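Local coordinates for interferon-inducible protein AIM2 (PDB 4JBM) that binds cytosolic double-stranded DNA through its HIN domain as the sensor of the AIM2 inflammasome, leading to pyroptosis, at residues A[116-129]-A[132-146]. Sequence-based numbering, arbitrary orientation.
Sequences FKVQKITEEKDRVL and IHDKTGTMEVLVLGN
Lys-117 and Gln-119 both pack against the imidazole of His-133 where two consecutive antiparallel hairpins, 111-123/127-134 and 127-134/137-144, form a three-stranded meander in the second OB fold of the HIN domain. The His-133 ring is brought to the neighbouring strand by a chi1 of 73°, which sets CG between the backbone N and the carbonyl carbon. Lys-117 crosses it at about a right angle, its CB making an off-centre CH-pi contact 4.2 Å from the ring centroid. Gln-119 approaches obliquely through CB, which is 3.6 Å from His-133 ND1, a buried nitrogen with no polar partner in the model; the Gln-119 amide is inclined only 26° to the ring. Bends at chi3 and chi4 return Lys-117 NZ toward the start of its own residue, where one water accepts from both Lys-117 NZ and Lys-117 N and donates to His-133 O. On the buried side, Ile-132 CD1 meets Phe-116 CD1 at 3.7 Å, and both side chains continue onto Ile-158 of strand 157-160. A classic bulge, Gln-119 and Lys-120 facing Gly-131, interrupts the first hairpin.

The second hairpin reverses in a type I turn, Asp-134 to Gly-137, where Asp-134 OD1 accepts from Thr-136 N in an Asx turn and Lys-135 packs on a DNA phosphate, consistent with electrostatic DNA binding by this domain. Farther along, Val-128 and Val-143 form a hydrogen-bonded pair, each N donating to the other's O. The opposite face carries Arg-127, Leu-129, Leu-142 and Leu-144. Leu-129 divides its methyls, CD1 resting on Leu-142 CD1 at 3.8 Å while CD2 abuts the Glu-140 carboxylate. Arg-127 runs alongside Leu-144, whose CD2 covers one face of the guanidinium, 3.4 Å from Arg-127 NE.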
loop_
_atom_site.group_PDB
_atom_site.type_symbol
_atom_site.label_atom_id
_atom_site.label_comp_id
_atom_site.label_asym_id
_atom_site.label_seq_id
_atom_site.Cartn_x
_atom_site.Cartn_y
_atom_site.Cartn_z
ATOM N N PHE A 116 9.641 6.126 1.277
ATOM C CA PHE A 116 11.013 5.666 1.143
ATOM C C PHE A 116 11.950 6.703 0.557
ATOM O O PHE A 116 11.635 7.327 -0.449
ATOM C CB PHE A 116 11.062 4.390 0.291
ATOM C CG PHE A 116 10.236 3.258 0.837
ATOM C CD1 PHE A 116 10.768 2.388 1.781
ATOM C CD2 PHE A 116 8.941 3.050 0.396
ATOM C CE1 PHE A 116 10.026 1.322 2.269
ATOM C CE2 PHE A 116 8.178 1.983 0.883
ATOM C CZ PHE A 116 8.722 1.121 1.827
ATOM N N LYS A 117 13.109 6.865 1.193
ATOM C CA LYS A 117 14.162 7.725 0.677
ATOM C C LYS A 117 14.807 7.023 -0.507
ATOM O O LYS A 117 15.134 5.831 -0.433
ATOM C CB LYS A 117 15.242 7.991 1.733
ATOM C CG LYS A 117 14.817 8.811 2.946
ATOM C CD LYS A 117 15.976 8.939 3.918
ATOM C CE LYS A 117 16.296 7.596 4.568
ATOM N NZ LYS A 117 15.177 7.042 5.398
ATOM N N VAL A 118 14.981 7.764 -1.593
ATOM C CA VAL A 118 15.669 7.259 -2.768
ATOM C C VAL A 118 17.039 7.905 -2.980
ATOM O O VAL A 118 17.172 9.133 -2.972
ATOM C CB VAL A 118 14.799 7.393 -4.039
ATOM C CG1 VAL A 118 14.055 8.704 -4.039
ATOM C CG2 VAL A 118 15.646 7.229 -5.303
ATOM N N GLN A 119 18.050 7.057 -3.165
ATOM C CA GLN A 119 19.406 7.489 -3.484
ATOM C C GLN A 119 19.709 7.494 -4.998
ATOM O O GLN A 119 20.365 8.409 -5.485
ATOM C CB GLN A 119 20.428 6.610 -2.753
ATOM C CG GLN A 119 20.165 5.116 -2.896
ATOM C CD GLN A 119 21.135 4.260 -2.108
ATOM O OE1 GLN A 119 21.929 4.767 -1.316
ATOM N NE2 GLN A 119 21.069 2.951 -2.314
ATOM N N LYS A 120 19.243 6.486 -5.740
ATOM C CA LYS A 120 19.480 6.453 -7.197
ATOM C C LYS A 120 18.276 6.066 -8.074
ATOM O O LYS A 120 17.391 5.323 -7.653
ATOM C CB LYS A 120 20.707 5.601 -7.553
ATOM C CG LYS A 120 20.589 4.113 -7.277
ATOM C CD LYS A 120 21.899 3.405 -7.646
ATOM C CE LYS A 120 21.748 1.885 -7.629
ATOM N NZ LYS A 120 23.013 1.181 -7.995
ATOM N N ILE A 121 18.264 6.601 -9.293
ATOM C CA ILE A 121 17.178 6.417 -10.259
ATOM C C ILE A 121 17.683 5.912 -11.613
ATOM O O ILE A 121 18.268 6.678 -12.375
ATOM C CB ILE A 121 16.425 7.745 -10.523
ATOM C CG1 ILE A 121 15.875 8.346 -9.228
ATOM C CG2 ILE A 121 15.304 7.543 -11.538
ATOM C CD1 ILE A 121 16.798 9.349 -8.573
ATOM N N THR A 122 17.487 4.628 -11.908
ATOM C CA THR A 122 17.886 4.094 -13.212
ATOM C C THR A 122 16.696 4.200 -14.173
ATOM O O THR A 122 15.728 3.448 -14.063
ATOM C CB THR A 122 18.362 2.629 -13.123
ATOM O OG1 THR A 122 19.400 2.519 -12.140
ATOM C CG2 THR A 122 18.889 2.154 -14.476
ATOM N N GLU A 123 16.766 5.177 -15.078
ATOM C CA GLU A 123 15.690 5.499 -16.018
ATOM C C GLU A 123 15.671 4.663 -17.301
ATOM O O GLU A 123 16.716 4.414 -17.904
ATOM C CB GLU A 123 15.776 6.974 -16.415
ATOM C CG GLU A 123 14.748 7.870 -15.746
ATOM C CD GLU A 123 15.074 9.343 -15.927
ATOM O OE1 GLU A 123 16.208 9.648 -16.362
ATOM O OE2 GLU A 123 14.199 10.187 -15.642
ATOM N N GLU A 124 14.467 4.269 -17.721
ATOM C CA GLU A 124 14.225 3.606 -19.008
ATOM C C GLU A 124 12.785 3.915 -19.446
ATOM O O GLU A 124 11.917 4.135 -18.603
ATOM C CB GLU A 124 14.423 2.088 -18.877
ATOM C CG GLU A 124 15.877 1.637 -18.821
ATOM C CD GLU A 124 16.062 0.266 -18.192
ATOM O OE1 GLU A 124 15.078 -0.303 -17.692
ATOM O OE2 GLU A 124 17.197 -0.246 -18.190
ATOM N N LYS A 125 12.533 3.944 -20.756
ATOM C CA LYS A 125 11.211 4.313 -21.279
ATOM C C LYS A 125 10.117 3.286 -20.982
ATOM O O LYS A 125 8.932 3.557 -21.178
ATOM C CB LYS A 125 11.276 4.588 -22.782
ATOM C CG LYS A 125 11.188 3.339 -23.628
ATOM C CD LYS A 125 11.339 3.675 -25.085
ATOM C CE LYS A 125 11.331 2.434 -25.937
ATOM N NZ LYS A 125 9.940 2.137 -26.326
ATOM N N ASP A 126 10.523 2.109 -20.514
ATOM C CA ASP A 126 9.594 1.039 -20.166
ATOM C C ASP A 126 9.520 0.790 -18.653
ATOM O O ASP A 126 8.548 0.221 -18.152
ATOM C CB ASP A 126 10.005 -0.254 -20.864
ATOM C CG ASP A 126 11.497 -0.513 -20.776
ATOM O OD1 ASP A 126 12.280 0.441 -20.958
ATOM O OD2 ASP A 126 11.883 -1.673 -20.530
ATOM N N ARG A 127 10.553 1.203 -17.927
ATOM C CA ARG A 127 10.568 1.013 -16.485
ATOM C C ARG A 127 11.532 1.983 -15.823
ATOM O O ARG A 127 12.463 2.484 -16.450
ATOM C CB ARG A 127 10.966 -0.426 -16.140
ATOM C CG ARG A 127 12.362 -0.818 -16.584
ATOM C CD ARG A 127 12.667 -2.272 -16.258
ATOM N NE ARG A 127 11.637 -3.164 -16.780
ATOM C CZ ARG A 127 11.564 -4.464 -16.515
ATOM N NH1 ARG A 127 12.452 -5.033 -15.711
ATOM N NH2 ARG A 127 10.590 -5.193 -17.043
ATOM N N VAL A 128 11.296 2.234 -14.543
ATOM C CA VAL A 128 12.203 3.013 -13.719
ATOM C C VAL A 128 12.557 2.221 -12.471
ATOM O O VAL A 128 11.681 1.651 -11.811
ATOM C CB VAL A 128 11.603 4.383 -13.342
ATOM C CG1 VAL A 128 12.643 5.256 -12.675
ATOM C CG2 VAL A 128 11.045 5.081 -14.574
ATOM N N LEU A 129 13.847 2.167 -12.165
ATOM C CA LEU A 129 14.317 1.447 -10.991
ATOM C C LEU A 129 14.781 2.474 -9.974
ATOM O O LEU A 129 15.615 3.328 -10.276
ATOM C CB LEU A 129 15.458 0.492 -11.339
ATOM C CG LEU A 129 15.569 -0.728 -10.422
ATOM C CD1 LEU A 129 14.299 -1.562 -10.513
ATOM C CD2 LEU A 129 16.785 -1.577 -10.741
ATOM N N ILE A 132 16.369 2.590 -3.226
ATOM C CA ILE A 132 15.869 3.154 -1.993
ATOM C C ILE A 132 16.724 2.667 -0.839
ATOM O O ILE A 132 17.377 1.616 -0.944
ATOM C CB ILE A 132 14.388 2.798 -1.728
ATOM C CG1 ILE A 132 14.219 1.297 -1.491
ATOM C CG2 ILE A 132 13.506 3.269 -2.864
ATOM C CD1 ILE A 132 12.819 0.901 -0.981
ATOM N N HIS A 133 16.724 3.433 0.253
ATOM C CA HIS A 133 17.580 3.097 1.388
ATOM C C HIS A 133 17.053 3.538 2.748
ATOM O O HIS A 133 16.337 4.543 2.872
ATOM C CB HIS A 133 18.988 3.673 1.179
ATOM C CG HIS A 133 19.067 5.157 1.354
ATOM N ND1 HIS A 133 18.667 6.040 0.378
ATOM C CD2 HIS A 133 19.490 5.912 2.398
ATOM C CE1 HIS A 133 18.845 7.278 0.805
ATOM N NE2 HIS A 133 19.338 7.228 2.028
ATOM N N ASP A 134 17.413 2.756 3.762
ATOM C CA ASP A 134 17.278 3.154 5.155
ATOM C C ASP A 134 18.514 2.647 5.893
ATOM O O ASP A 134 19.490 2.257 5.253
ATOM C CB ASP A 134 15.951 2.669 5.764
ATOM C CG ASP A 134 15.811 1.144 5.780
ATOM O OD1 ASP A 134 16.833 0.433 5.819
ATOM O OD2 ASP A 134 14.662 0.653 5.742
ATOM N N LYS A 135 18.490 2.650 7.221
ATOM C CA LYS A 135 19.662 2.217 7.979
ATOM C C LYS A 135 19.885 0.700 7.985
ATOM O O LYS A 135 20.922 0.230 8.448
ATOM C CB LYS A 135 19.609 2.779 9.406
ATOM C CG LYS A 135 19.839 4.284 9.465
ATOM C CD LYS A 135 19.934 4.812 10.885
ATOM C CE LYS A 135 20.959 5.931 10.966
ATOM N NZ LYS A 135 20.793 6.912 9.857
ATOM N N THR A 136 18.928 -0.057 7.452
ATOM C CA THR A 136 18.977 -1.518 7.528
ATOM C C THR A 136 19.468 -2.176 6.233
ATOM O O THR A 136 19.675 -3.393 6.186
ATOM C CB THR A 136 17.595 -2.116 7.844
ATOM O OG1 THR A 136 16.655 -1.719 6.839
ATOM C CG2 THR A 136 17.114 -1.681 9.241
ATOM N N GLY A 137 19.611 -1.381 5.178
ATOM C CA GLY A 137 20.048 -1.900 3.898
ATOM C C GLY A 137 19.599 -1.061 2.721
ATOM O O GLY A 137 19.063 0.037 2.889
ATOM N N THR A 138 19.854 -1.571 1.520
ATOM C CA THR A 138 19.428 -0.922 0.289
ATOM C C THR A 138 18.505 -1.867 -0.460
ATOM O O THR A 138 18.548 -3.086 -0.260
ATOM C CB THR A 138 20.614 -0.558 -0.616
ATOM O OG1 THR A 138 21.352 -1.746 -0.935
ATOM C CG2 THR A 138 21.528 0.436 0.088
ATOM N N MET A 139 17.675 -1.307 -1.330
ATOM C CA MET A 139 16.727 -2.124 -2.069
ATOM C C MET A 139 16.337 -1.411 -3.347
ATOM O O MET A 139 16.691 -0.256 -3.546
ATOM C CB MET A 139 15.493 -2.398 -1.201
ATOM C CG MET A 139 14.689 -3.625 -1.589
ATOM S SD MET A 139 13.233 -3.778 -0.540
ATOM C CE MET A 139 12.595 -5.346 -1.147
ATOM N N GLU A 140 15.647 -2.114 -4.235
ATOM C CA GLU A 140 15.249 -1.518 -5.500
ATOM C C GLU A 140 13.732 -1.547 -5.664
ATOM O O GLU A 140 13.061 -2.488 -5.241
ATOM C CB GLU A 140 15.979 -2.204 -6.650
ATOM C CG GLU A 140 17.494 -2.098 -6.525
ATOM C CD GLU A 140 18.224 -2.533 -7.783
ATOM O OE1 GLU A 140 17.950 -3.647 -8.278
ATOM O OE2 GLU A 140 19.076 -1.762 -8.276
ATOM N N VAL A 141 13.188 -0.487 -6.244
ATOM C CA VAL A 141 11.753 -0.395 -6.408
ATOM C C VAL A 141 11.485 -0.261 -7.873
ATOM O O VAL A 141 11.882 0.721 -8.496
ATOM C CB VAL A 141 11.163 0.813 -5.664
ATOM C CG1 VAL A 141 9.689 0.982 -6.012
ATOM C CG2 VAL A 141 11.336 0.628 -4.184
ATOM N N LEU A 142 10.823 -1.272 -8.418
ATOM C CA LEU A 142 10.612 -1.371 -9.850
ATOM C C LEU A 142 9.248 -0.828 -10.236
ATOM O O LEU A 142 8.225 -1.407 -9.893
ATOM C CB LEU A 142 10.752 -2.837 -10.266
ATOM C CG LEU A 142 10.485 -3.304 -11.698
ATOM C CD1 LEU A 142 11.380 -2.576 -12.680
ATOM C CD2 LEU A 142 10.731 -4.801 -11.756
ATOM N N VAL A 143 9.238 0.287 -10.952
ATOM C CA VAL A 143 7.983 0.857 -11.412
ATOM C C VAL A 143 7.930 0.654 -12.929
ATOM O O VAL A 143 8.726 1.230 -13.669
ATOM C CB VAL A 143 7.881 2.351 -11.064
ATOM C CG1 VAL A 143 6.710 2.999 -11.796
ATOM C CG2 VAL A 143 7.754 2.538 -9.554
ATOM N N LEU A 144 7.063 -0.220 -13.408
ATOM C CA LEU A 144 6.941 -0.436 -14.846
ATOM C C LEU A 144 6.198 0.661 -15.582
ATOM O O LEU A 144 5.270 1.250 -15.068
ATOM C CB LEU A 144 6.349 -1.800 -15.143
ATOM C CG LEU A 144 7.245 -2.908 -14.612
ATOM C CD1 LEU A 144 6.744 -4.286 -14.967
ATOM C CD2 LEU A 144 8.663 -2.756 -15.110
ATOM N N GLY A 145 6.605 0.894 -16.818
ATOM C CA GLY A 145 5.906 1.792 -17.716
ATOM C C GLY A 145 5.585 3.255 -17.472
ATOM O O GLY A 145 4.418 3.617 -17.476
ATOM N N ASN A 146 6.576 4.100 -17.228
ATOM C CA ASN A 146 6.307 5.536 -17.169
ATOM C C ASN A 146 7.565 6.367 -17.446
ATOM O O ASN A 146 8.661 5.825 -17.409
ATOM C CB ASN A 146 5.695 5.909 -15.816
ATOM C CG ASN A 146 4.175 5.944 -15.838
ATOM O OD1 ASN A 146 3.568 7.007 -15.952
ATOM N ND2 ASN A 146 3.556 4.785 -15.696
HETATM O O HOH W 1 13.775 5.368 3.618
#